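Local coordinates for protein cytochrome C (Marichromatium purpuratum 984, PDB 5LO9) that probably interconverts thiosulfate and tetrathionate as a TsdBA thiosulfate dehydrogenase, passing electrons through covalently bound c-type hemes, at residues A[321-333]-A[345-357]. Numbering follows the deposited sequence.
Sequences DTMAERIQGCFRY and VPETNGLVLDALQ. With HEC (heme c), chain E; THJ (thiosulfate), chain J; EDO (1,2-ethanediol), chain S; EDO (1,2-ethanediol), chain B.
Pro346 makes a CH-pi contact with the Phe331 ring, its CG standing 3.6 Å from the centroid of that ring, almost exactly on its normal. The vinyl-derived carbon CBB of the heme covers the opposite face, displaced toward the rim, while Leu356 CD1 meets the ring at its edge, 3.8 Å from Phe331 CE2. The ring is thus sandwiched between proline and cofactor.

Aliphatic packing continues along helix 323-332. In Ile327 a chi1 of -70° sets CG1 beside the backbone N and turns CG2 anti to it, where CG2 touches both Leu353 CD1 and Leu356 CD1; Ala324 CB lies 3.9 Å from the same Leu353 CD1. Val345 CG1 rests against the Gln328 carbonyl and Arg332 CB.

A single hydrogen bond spans the segments: the extended side chain of Gln328 brings NE2 to Pro346 O at 3.0 Å, in the plane of its own amide and close to the C=O axis. Ethanediol, probably from crystallisation, links Ala324 N with Gln357 OE1.

At the helix start, Thr322 and Glu325 make a capping box. The heme-facing side carries Cys330, whose SG is bonded to thiosulfate S2 (2.1 Å). Cys330 SG also lies 3.0 Å from the heme FE. Arg326 NH1 is 3.1 Å from thiosulfate O1. Helix 323-332, and the loop and helix of 345-357, whose helix axis crosses it at 111°, pack beside the site where cysteine, heme and thiosulfate meet, as expected of a TsdA-type cytochrome c.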
ATOM      1  N   ASP A 321      -1.576 -10.876  -4.264  1.00 43.70           N
ATOM      2  CA  ASP A 321      -2.459  -9.759  -4.580  1.00 46.88           C
ATOM      3  C   ASP A 321      -2.084  -8.538  -3.759  1.00 43.30           C
ATOM      4  O   ASP A 321      -1.896  -8.630  -2.544  1.00 43.61           O
ATOM      5  CB  ASP A 321      -3.937 -10.113  -4.316  1.00 58.38           C
ATOM      6  CG  ASP A 321      -4.667 -10.699  -5.552  1.00 77.53           C
ATOM      7  OD1 ASP A 321      -4.138 -10.681  -6.710  1.00 76.64           O
ATOM      8  OD2 ASP A 321      -5.812 -11.180  -5.344  1.00 77.05           O
ATOM      9  N   THR A 322      -1.969  -7.402  -4.432  1.00 47.73           N
ATOM     10  CA  THR A 322      -1.866  -6.125  -3.757  1.00 40.32           C
ATOM     11  C   THR A 322      -3.224  -5.726  -3.208  1.00 41.37           C
ATOM     12  O   THR A 322      -4.247  -6.336  -3.501  1.00 49.64           O
ATOM     13  CB  THR A 322      -1.365  -5.030  -4.713  1.00 43.29           C
ATOM     14  OG1 THR A 322      -2.193  -4.935  -5.883  1.00 51.94           O
ATOM     15  CG2 THR A 322       0.052  -5.252  -5.149  1.00 45.40           C
ATOM     16  N   MET A 323      -3.228  -4.691  -2.374  1.00 49.79           N
ATOM     17  CA  MET A 323      -4.486  -4.079  -1.966  1.00 43.62           C
ATOM     18  C   MET A 323      -5.275  -3.560  -3.166  1.00 44.58           C
ATOM     19  O   MET A 323      -6.498  -3.702  -3.205  1.00 36.08           O
ATOM     20  CB  MET A 323      -4.216  -2.953  -0.986  1.00 39.23           C
ATOM     21  CG  MET A 323      -5.431  -2.179  -0.575  1.00 44.85           C
ATOM     22  SD  MET A 323      -6.666  -3.205   0.225  1.00 49.77           S
ATOM     23  CE  MET A 323      -5.844  -3.700   1.716  1.00 37.91           C
ATOM     24  N   ALA A 324      -4.611  -2.924  -4.146  1.00 44.10           N
ATOM     25  CA  ALA A 324      -5.368  -2.463  -5.318  1.00 47.05           C
ATOM     26  C   ALA A 324      -5.988  -3.634  -6.057  1.00 45.23           C
ATOM     27  O   ALA A 324      -7.154  -3.571  -6.486  1.00 38.08           O
ATOM     28  CB  ALA A 324      -4.503  -1.669  -6.302  1.00 35.62           C
ATOM     29  N   GLU A 325      -5.219  -4.702  -6.238  1.00 41.35           N
ATOM     30  CA  GLU A 325      -5.735  -5.830  -6.990  1.00 48.24           C
ATOM     31  C   GLU A 325      -6.926  -6.422  -6.271  1.00 42.52           C
ATOM     32  O   GLU A 325      -7.926  -6.807  -6.890  1.00 43.23           O
ATOM     33  CB  GLU A 325      -4.629  -6.860  -7.210  1.00 46.11           C
ATOM     34  CG  GLU A 325      -3.706  -6.393  -8.321  1.00 39.81           C
ATOM     35  CD  GLU A 325      -2.309  -6.987  -8.313  1.00 49.03           C
ATOM     36  OE1 GLU A 325      -1.964  -7.849  -7.464  1.00 47.48           O
ATOM     37  OE2 GLU A 325      -1.526  -6.531  -9.170  1.00 61.68           O
ATOM     38  N   ARG A 326      -6.858  -6.432  -4.955  1.00 40.01           N
ATOM     39  CA  ARG A 326      -7.948  -6.952  -4.153  1.00 41.30           C
ATOM     40  C   ARG A 326      -9.194  -6.107  -4.334  1.00 34.02           C
ATOM     41  O   ARG A 326     -10.280  -6.630  -4.599  1.00 45.96           O
ATOM     42  CB  ARG A 326      -7.484  -6.997  -2.694  1.00 39.02           C
ATOM     43  CG  ARG A 326      -8.440  -7.495  -1.676  1.00 42.38           C
ATOM     44  CD  ARG A 326      -9.127  -8.709  -2.169  1.00 59.61           C
ATOM     45  NE  ARG A 326      -9.247  -9.682  -1.110  1.00 54.63           N
ATOM     46  CZ  ARG A 326     -10.333 -10.397  -0.883  1.00 64.17           C
ATOM     47  NH1 ARG A 326     -11.421 -10.201  -1.630  1.00 60.49           N
ATOM     48  NH2 ARG A 326     -10.333 -11.280   0.123  1.00 69.31           N
ATOM     49  N   ILE A 327      -9.047  -4.794  -4.234  1.00 38.08           N
ATOM     50  CA  ILE A 327     -10.183  -3.901  -4.381  1.00 41.44           C
ATOM     51  C   ILE A 327     -10.816  -4.051  -5.756  1.00 40.57           C
ATOM     52  O   ILE A 327     -12.047  -4.003  -5.900  1.00 42.10           O
ATOM     53  CB  ILE A 327      -9.741  -2.454  -4.109  1.00 40.79           C
ATOM     54  CG1 ILE A 327      -9.439  -2.301  -2.645  1.00 38.45           C
ATOM     55  CG2 ILE A 327     -10.824  -1.448  -4.477  1.00 44.24           C
ATOM     56  CD1 ILE A 327      -8.670  -1.068  -2.319  1.00 41.27           C
ATOM     57  N   GLN A 328     -10.003  -4.254  -6.786  1.00 43.74           N
ATOM     58  CA  GLN A 328     -10.579  -4.514  -8.106  1.00 46.61           C
ATOM     59  C   GLN A 328     -11.312  -5.851  -8.151  1.00 41.94           C
ATOM     60  O   GLN A 328     -12.314  -5.977  -8.857  1.00 43.68           O
ATOM     61  CB  GLN A 328      -9.491  -4.466  -9.159  1.00 36.96           C
ATOM     62  CG  GLN A 328      -8.912  -3.087  -9.309  1.00 42.32           C
ATOM     63  CD  GLN A 328      -7.734  -3.083 -10.248  1.00 43.27           C
ATOM     64  OE1 GLN A 328      -6.840  -3.946 -10.168  1.00 42.75           O
ATOM     65  NE2 GLN A 328      -7.741  -2.140 -11.177  1.00 39.39           N
ATOM     66  N   GLY A 329     -10.859  -6.838  -7.376  1.00 39.43           N
ATOM     67  CA  GLY A 329     -11.604  -8.077  -7.268  1.00 43.08           C
ATOM     68  C   GLY A 329     -13.001  -7.855  -6.726  1.00 47.19           C
ATOM     69  O   GLY A 329     -13.977  -8.376  -7.265  1.00 46.01           O
ATOM     70  N   CYS A 330     -13.112  -7.057  -5.664  1.00 47.63           N
ATOM     71  CA  CYS A 330     -14.412  -6.716  -5.108  1.00 41.99           C
ATOM     72  C   CYS A 330     -15.305  -6.022  -6.134  1.00 41.53           C
ATOM     73  O   CYS A 330     -16.524  -6.253  -6.175  1.00 38.00           O
ATOM     74  CB  CYS A 330     -14.197  -5.848  -3.866  1.00 47.46           C
ATOM     75  SG  CYS A 330     -13.902  -6.839  -2.389  1.00 60.87           S
ATOM     76  N   PHE A 331     -14.731  -5.169  -6.983  1.00 44.43           N
ATOM     77  CA  PHE A 331     -15.564  -4.550  -8.009  1.00 43.50           C
ATOM     78  C   PHE A 331     -16.003  -5.596  -9.016  1.00 41.42           C
ATOM     79  O   PHE A 331     -17.141  -5.566  -9.489  1.00 38.82           O
ATOM     80  CB  PHE A 331     -14.830  -3.406  -8.711  1.00 39.71           C
ATOM     81  CG  PHE A 331     -14.990  -2.047  -8.051  1.00 28.69           C
ATOM     82  CD1 PHE A 331     -16.053  -1.234  -8.376  1.00 35.08           C
ATOM     83  CD2 PHE A 331     -14.052  -1.569  -7.149  1.00 33.84           C
ATOM     84  CE1 PHE A 331     -16.208   0.025  -7.794  1.00 36.11           C
ATOM     85  CE2 PHE A 331     -14.196  -0.299  -6.564  1.00 36.46           C
ATOM     86  CZ  PHE A 331     -15.268   0.488  -6.880  1.00 32.97           C
ATOM     87  N   ARG A 332     -15.119  -6.546  -9.331  1.00 37.56           N
ATOM     88  CA  ARG A 332     -15.440  -7.549 -10.340  1.00 39.89           C
ATOM     89  C   ARG A 332     -16.549  -8.478  -9.865  1.00 37.29           C
ATOM     90  O   ARG A 332     -17.377  -8.910 -10.663  1.00 39.17           O
ATOM     91  CB  ARG A 332     -14.191  -8.356 -10.718  1.00 43.77           C
ATOM     92  CG  ARG A 332     -14.441  -9.338 -11.856  1.00 55.58           C
ATOM     93  CD  ARG A 332     -13.198  -9.876 -12.597  1.00 64.20           C
ATOM     94  NE  ARG A 332     -13.555 -10.235 -13.992  1.00 81.27           N
ATOM     95  CZ  ARG A 332     -13.164 -11.333 -14.667  1.00 69.88           C
ATOM     96  NH1 ARG A 332     -12.367 -12.242 -14.115  1.00 56.60           N
ATOM     97  NH2 ARG A 332     -13.570 -11.521 -15.932  1.00 60.89           N
ATOM     98  N   TYR A 333     -16.584  -8.813  -8.582  1.00 39.68           N
ATOM     99  CA  TYR A 333     -17.490  -9.848  -8.097  1.00 39.79           C
ATOM    100  C   TYR A 333     -18.588  -9.276  -7.210  1.00 41.13           C
ATOM    101  O   TYR A 333     -19.762  -9.421  -7.538  1.00 43.02           O
ATOM    102  CB  TYR A 333     -16.723 -10.935  -7.355  1.00 38.11           C
ATOM    103  CG  TYR A 333     -15.659 -11.600  -8.204  1.00 43.40           C
ATOM    104  CD1 TYR A 333     -15.994 -12.290  -9.343  1.00 49.40           C
ATOM    105  CD2 TYR A 333     -14.311 -11.514  -7.881  1.00 47.90           C
ATOM    106  CE1 TYR A 333     -15.008 -12.887 -10.152  1.00 56.69           C
ATOM    107  CE2 TYR A 333     -13.347 -12.108  -8.673  1.00 50.91           C
ATOM    108  CZ  TYR A 333     -13.697 -12.781  -9.808  1.00 47.36           C
ATOM    109  OH  TYR A 333     -12.747 -13.372 -10.590  1.00 41.75           O
ATOM    110  N   VAL A 345     -13.787  -2.993 -14.245  1.00 32.16           N
ATOM    111  CA  VAL A 345     -13.419  -2.536 -12.905  1.00 36.62           C
ATOM    112  C   VAL A 345     -12.708  -1.202 -13.062  1.00 33.56           C
ATOM    113  O   VAL A 345     -12.310  -0.828 -14.167  1.00 42.68           O
ATOM    114  CB  VAL A 345     -12.531  -3.531 -12.142  1.00 36.37           C
ATOM    115  CG1 VAL A 345     -13.130  -4.885 -12.123  1.00 39.18           C
ATOM    116  CG2 VAL A 345     -11.161  -3.578 -12.700  1.00 32.22           C
ATOM    117  N   PRO A 346     -12.569  -0.429 -12.006  1.00 44.06           N
ATOM    118  CA  PRO A 346     -11.967   0.898 -12.150  1.00 36.83           C
ATOM    119  C   PRO A 346     -10.490   0.788 -12.455  1.00 39.77           C
ATOM    120  O   PRO A 346      -9.826  -0.170 -12.044  1.00 34.18           O
ATOM    121  CB  PRO A 346     -12.205   1.548 -10.789  1.00 37.95           C
ATOM    122  CG  PRO A 346     -13.194   0.696 -10.121  1.00 47.42           C
ATOM    123  CD  PRO A 346     -13.028  -0.680 -10.634  1.00 42.97           C
ATOM    124  N   GLU A 347      -9.974   1.787 -13.185  1.00 47.45           N
ATOM    125  CA  GLU A 347      -8.551   1.815 -13.505  1.00 37.97           C
ATOM    126  C   GLU A 347      -7.735   1.865 -12.225  1.00 46.30           C
ATOM    127  O   GLU A 347      -8.100   2.527 -11.232  1.00 45.50           O
ATOM    128  CB  GLU A 347      -8.201   3.016 -14.381  1.00 52.67           C
ATOM    129  CG  GLU A 347      -7.902   2.689 -15.861  1.00 73.94           C
ATOM    130  CD  GLU A 347      -7.554   3.948 -16.652  1.00105.22           C
ATOM    131  OE1 GLU A 347      -6.790   4.799 -16.112  1.00 98.43           O
ATOM    132  OE2 GLU A 347      -8.033   4.076 -17.807  1.00108.25           O
ATOM    133  N   THR A 348      -6.623   1.139 -12.253  1.00 42.40           N
ATOM    134  CA  THR A 348      -5.881   0.904 -11.026  1.00 41.18           C
ATOM    135  C   THR A 348      -5.119   2.153 -10.539  1.00 41.07           C
ATOM    136  O   THR A 348      -5.056   2.377  -9.321  1.00 52.84           O
ATOM    137  CB  THR A 348      -4.961  -0.328 -11.200  1.00 48.46           C
ATOM    138  OG1 THR A 348      -3.944  -0.329 -10.177  1.00 46.87           O
ATOM    139  CG2 THR A 348      -4.381  -0.432 -12.623  1.00 49.51           C
ATOM    140  N   ASN A 349      -4.631   3.038 -11.425  1.00 41.85           N
ATOM    141  CA  ASN A 349      -4.081   4.311 -10.952  1.00 37.01           C
ATOM    142  C   ASN A 349      -5.046   5.476 -11.072  1.00 34.30           C
ATOM    143  O   ASN A 349      -4.622   6.635 -11.007  1.00 42.01           O
ATOM    144  CB  ASN A 349      -2.759   4.650 -11.634  1.00 28.96           C
ATOM    145  CG  ASN A 349      -1.616   3.855 -11.073  1.00 32.09           C
ATOM    146  OD1 ASN A 349      -1.632   3.442  -9.917  1.00 53.38           O
ATOM    147  ND2 ASN A 349      -0.613   3.662 -11.857  1.00 41.59           N
ATOM    148  N   GLY A 350      -6.345   5.207 -11.130  1.00 39.79           N
ATOM    149  CA  GLY A 350      -7.338   6.270 -11.136  1.00 30.99           C
ATOM    150  C   GLY A 350      -7.722   6.796  -9.770  1.00 32.79           C
ATOM    151  O   GLY A 350      -7.325   6.301  -8.714  1.00 38.63           O
ATOM    152  N   LEU A 351      -8.604   7.781  -9.799  1.00 30.07           N
ATOM    153  CA  LEU A 351      -8.944   8.475  -8.566  1.00 35.74           C
ATOM    154  C   LEU A 351      -9.743   7.583  -7.608  1.00 37.26           C
ATOM    155  O   LEU A 351      -9.675   7.783  -6.389  1.00 36.54           O
ATOM    156  CB  LEU A 351      -9.706   9.766  -8.872  1.00 32.05           C
ATOM    157  CG  LEU A 351      -9.630  10.781  -7.740  1.00 45.56           C
ATOM    158  CD1 LEU A 351      -8.198  11.255  -7.620  1.00 42.81           C
ATOM    159  CD2 LEU A 351     -10.552  11.941  -7.959  1.00 46.02           C
ATOM    160  N   VAL A 352     -10.547   6.650  -8.129  1.00 36.19           N
ATOM    161  CA  VAL A 352     -11.366   5.795  -7.265  1.00 32.93           C
ATOM    162  C   VAL A 352     -10.475   4.893  -6.409  1.00 37.26           C
ATOM    163  O   VAL A 352     -10.563   4.882  -5.174  1.00 39.61           O
ATOM    164  CB  VAL A 352     -12.347   4.964  -8.117  1.00 32.70           C
ATOM    165  CG1 VAL A 352     -12.887   3.781  -7.342  1.00 45.01           C
ATOM    166  CG2 VAL A 352     -13.497   5.807  -8.633  1.00 34.67           C
ATOM    167  N   LEU A 353      -9.598   4.127  -7.050  1.00 33.89           N
ATOM    168  CA  LEU A 353      -8.681   3.275  -6.305  1.00 38.86           C
ATOM    169  C   LEU A 353      -7.771   4.121  -5.413  1.00 44.42           C
ATOM    170  O   LEU A 353      -7.363   3.684  -4.324  1.00 36.35           O
ATOM    171  CB  LEU A 353      -7.838   2.429  -7.270  1.00 45.04           C
ATOM    172  CG  LEU A 353      -8.134   0.948  -7.530  1.00 40.17           C
ATOM    173  CD1 LEU A 353      -7.907   0.156  -6.287  1.00 55.38           C
ATOM    174  CD2 LEU A 353      -9.541   0.769  -8.007  1.00 49.60           C
ATOM    175  N   ASP A 354      -7.387   5.315  -5.885  1.00 32.48           N
ATOM    176  CA  ASP A 354      -6.525   6.144  -5.059  1.00 35.79           C
ATOM    177  C   ASP A 354      -7.261   6.622  -3.817  1.00 36.79           C
ATOM    178  O   ASP A 354      -6.711   6.610  -2.713  1.00 35.71           O
ATOM    179  CB  ASP A 354      -5.971   7.308  -5.877  1.00 40.80           C
ATOM    180  CG  ASP A 354      -4.900   6.848  -6.944  1.00 53.34           C
ATOM    181  OD1 ASP A 354      -4.542   5.601  -7.027  1.00 56.94           O
ATOM    182  OD2 ASP A 354      -4.465   7.756  -7.717  1.00 40.48           O
ATOM    183  N   ALA A 355      -8.509   7.036  -3.965  1.00 40.62           N
ATOM    184  CA  ALA A 355      -9.263   7.449  -2.790  1.00 35.64           C
ATOM    185  C   ALA A 355      -9.540   6.250  -1.882  1.00 39.96           C
ATOM    186  O   ALA A 355      -9.315   6.313  -0.669  1.00 37.66           O
ATOM    187  CB  ALA A 355     -10.557   8.152  -3.214  1.00 35.52           C
ATOM    188  N   LEU A 356     -10.004   5.133  -2.448  1.00 34.44           N
ATOM    189  CA  LEU A 356     -10.310   4.005  -1.592  1.00 35.11           C
ATOM    190  C   LEU A 356      -9.070   3.565  -0.844  1.00 36.97           C
ATOM    191  O   LEU A 356      -9.127   3.292   0.361  1.00 39.38           O
ATOM    192  CB  LEU A 356     -10.896   2.853  -2.398  1.00 37.55           C
ATOM    193  CG  LEU A 356     -12.346   3.033  -2.888  1.00 36.85           C
ATOM    194  CD1 LEU A 356     -12.683   1.996  -3.983  1.00 36.14           C
ATOM    195  CD2 LEU A 356     -13.296   2.919  -1.716  1.00 32.47           C
ATOM    196  N   GLN A 357      -7.931   3.527  -1.524  1.00 33.64           N
ATOM    197  CA  GLN A 357      -6.714   3.161  -0.821  1.00 36.23           C
ATOM    198  C   GLN A 357      -6.312   4.219   0.199  1.00 36.44           C
ATOM    199  O   GLN A 357      -5.763   3.883   1.244  1.00 42.77           O
ATOM    200  CB  GLN A 357      -5.582   2.926  -1.792  1.00 33.96           C
ATOM    201  CG  GLN A 357      -5.763   1.667  -2.584  1.00 39.26           C
ATOM    202  CD  GLN A 357      -4.559   1.305  -3.396  1.00 36.40           C
ATOM    203  OE1 GLN A 357      -3.705   0.534  -2.950  1.00 42.29           O
ATOM    204  NE2 GLN A 357      -4.468   1.863  -4.592  1.00 43.35           N
TER
HETATM  205 FE   HEC E1003     -15.214  -6.689   0.303  1.00 47.04          FE
HETATM  206  CHA HEC E1003     -12.858  -8.876   1.722  1.00 38.93           C
HETATM  207  CHB HEC E1003     -12.783  -4.182   0.051  1.00 32.99           C
HETATM  208  CHC HEC E1003     -17.515  -4.593  -1.363  1.00 34.12           C
HETATM  209  CHD HEC E1003     -17.697  -8.986   0.921  1.00 34.97           C
HETATM  210  NA  HEC E1003     -13.199  -6.568   0.809  1.00 36.84           N
HETATM  211  C1A HEC E1003     -12.457  -7.533   1.340  1.00 39.05           C
HETATM  212  C2A HEC E1003     -11.049  -7.137   1.564  1.00 37.41           C
HETATM  213  C3A HEC E1003     -11.019  -5.765   1.087  1.00 31.77           C
HETATM  214  C4A HEC E1003     -12.406  -5.497   0.632  1.00 34.84           C
HETATM  215  CMA HEC E1003      -9.848  -4.850   1.095  1.00 35.49           C
HETATM  216  CAA HEC E1003      -9.949  -7.959   2.185  1.00 39.57           C
HETATM  217  CBA HEC E1003     -10.217  -8.094   3.680  1.00 33.86           C
HETATM  218  CGA HEC E1003      -9.067  -8.784   4.394  1.00 37.48           C
HETATM  219  O1A HEC E1003      -9.007  -8.644   5.636  1.00 28.28           O
HETATM  220  O2A HEC E1003      -8.234  -9.484   3.740  1.00 37.06           O
HETATM  221  NB  HEC E1003     -15.183  -4.766  -0.509  1.00 37.14           N
HETATM  222  C1B HEC E1003     -14.119  -3.934  -0.503  1.00 37.08           C
HETATM  223  C2B HEC E1003     -14.389  -2.654  -1.165  1.00 30.60           C
HETATM  224  C3B HEC E1003     -15.777  -2.781  -1.586  1.00 34.52           C
HETATM  225  C4B HEC E1003     -16.162  -4.132  -1.138  1.00 31.80           C
HETATM  226  CMB HEC E1003     -13.474  -1.493  -1.324  1.00 38.33           C
HETATM  227  CAB HEC E1003     -16.587  -1.769  -2.329  1.00 36.16           C
HETATM  228  CBB HEC E1003     -15.944  -1.583  -3.703  1.00 34.73           C
HETATM  229  NC  HEC E1003     -17.249  -6.779  -0.158  1.00 43.70           N
HETATM  230  C1C HEC E1003     -17.989  -5.858  -0.795  1.00 36.97           C
HETATM  231  C2C HEC E1003     -19.425  -6.215  -0.870  1.00 31.13           C
HETATM  232  C3C HEC E1003     -19.470  -7.525  -0.199  1.00 35.17           C
HETATM  233  C4C HEC E1003     -18.066  -7.758   0.210  1.00 32.01           C
HETATM  234  CMC HEC E1003     -20.522  -5.404  -1.510  1.00 36.56           C
HETATM  235  CAC HEC E1003     -20.646  -8.434   0.106  1.00 36.03           C
HETATM  236  CBC HEC E1003     -21.477  -8.691  -1.110  1.00 43.66           C
HETATM  237  ND  HEC E1003     -15.245  -8.592   1.154  1.00 43.60           N
HETATM  238  C1D HEC E1003     -16.330  -9.337   1.299  1.00 36.72           C
HETATM  239  C2D HEC E1003     -16.052 -10.632   1.947  1.00 40.61           C
HETATM  240  C3D HEC E1003     -14.599 -10.639   2.197  1.00 40.88           C
HETATM  241  C4D HEC E1003     -14.227  -9.307   1.645  1.00 42.11           C
HETATM  242  CMD HEC E1003     -17.078 -11.675   2.226  1.00 46.59           C
HETATM  243  CAD HEC E1003     -13.718 -11.691   2.846  1.00 45.00           C
HETATM  244  CBD HEC E1003     -13.755 -13.088   2.189  1.00 69.31           C
HETATM  245  CGD HEC E1003     -13.270 -13.226   0.732  1.00 84.74           C
HETATM  246  O1D HEC E1003     -13.713 -12.499  -0.209  1.00 78.31           O
HETATM  247  O2D HEC E1003     -12.431 -14.134   0.483  1.00 93.03           O
HETATM  248  S1  THJ J1008     -14.584 -10.257  -3.131  0.66106.64           S
HETATM  249  O1  THJ J1008     -13.367 -10.220  -4.012  0.66 68.92           O
HETATM  250  O2  THJ J1008     -14.672 -11.552  -2.379  0.66 63.64           O
HETATM  251  O3  THJ J1008     -15.777 -10.222  -4.010  0.66 62.33           O
HETATM  252  S2  THJ J1008     -14.667  -8.763  -2.043  0.66 58.58           S
HETATM  253  C1  EDO S1017      -0.423  -1.747  -2.779  1.00 64.56           C
HETATM  254  O1  EDO S1017      -1.766  -1.648  -3.341  1.00 55.31           O
HETATM  255  C2  EDO S1017      -0.432  -2.051  -1.267  1.00 68.34           C
HETATM  256  O2  EDO S1017      -0.619  -3.496  -0.966  1.00 48.39           O
HETATM  257  C1  EDO B1025      -8.126  -8.353  -9.979  1.00 64.44           C
HETATM  258  O1  EDO B1025      -7.430  -7.199 -10.566  1.00 52.23           O
HETATM  259  C2  EDO B1025      -9.555  -8.739 -10.521  1.00 65.90           C
HETATM  260  O2  EDO B1025      -9.998  -8.147 -11.779  1.00 65.73           O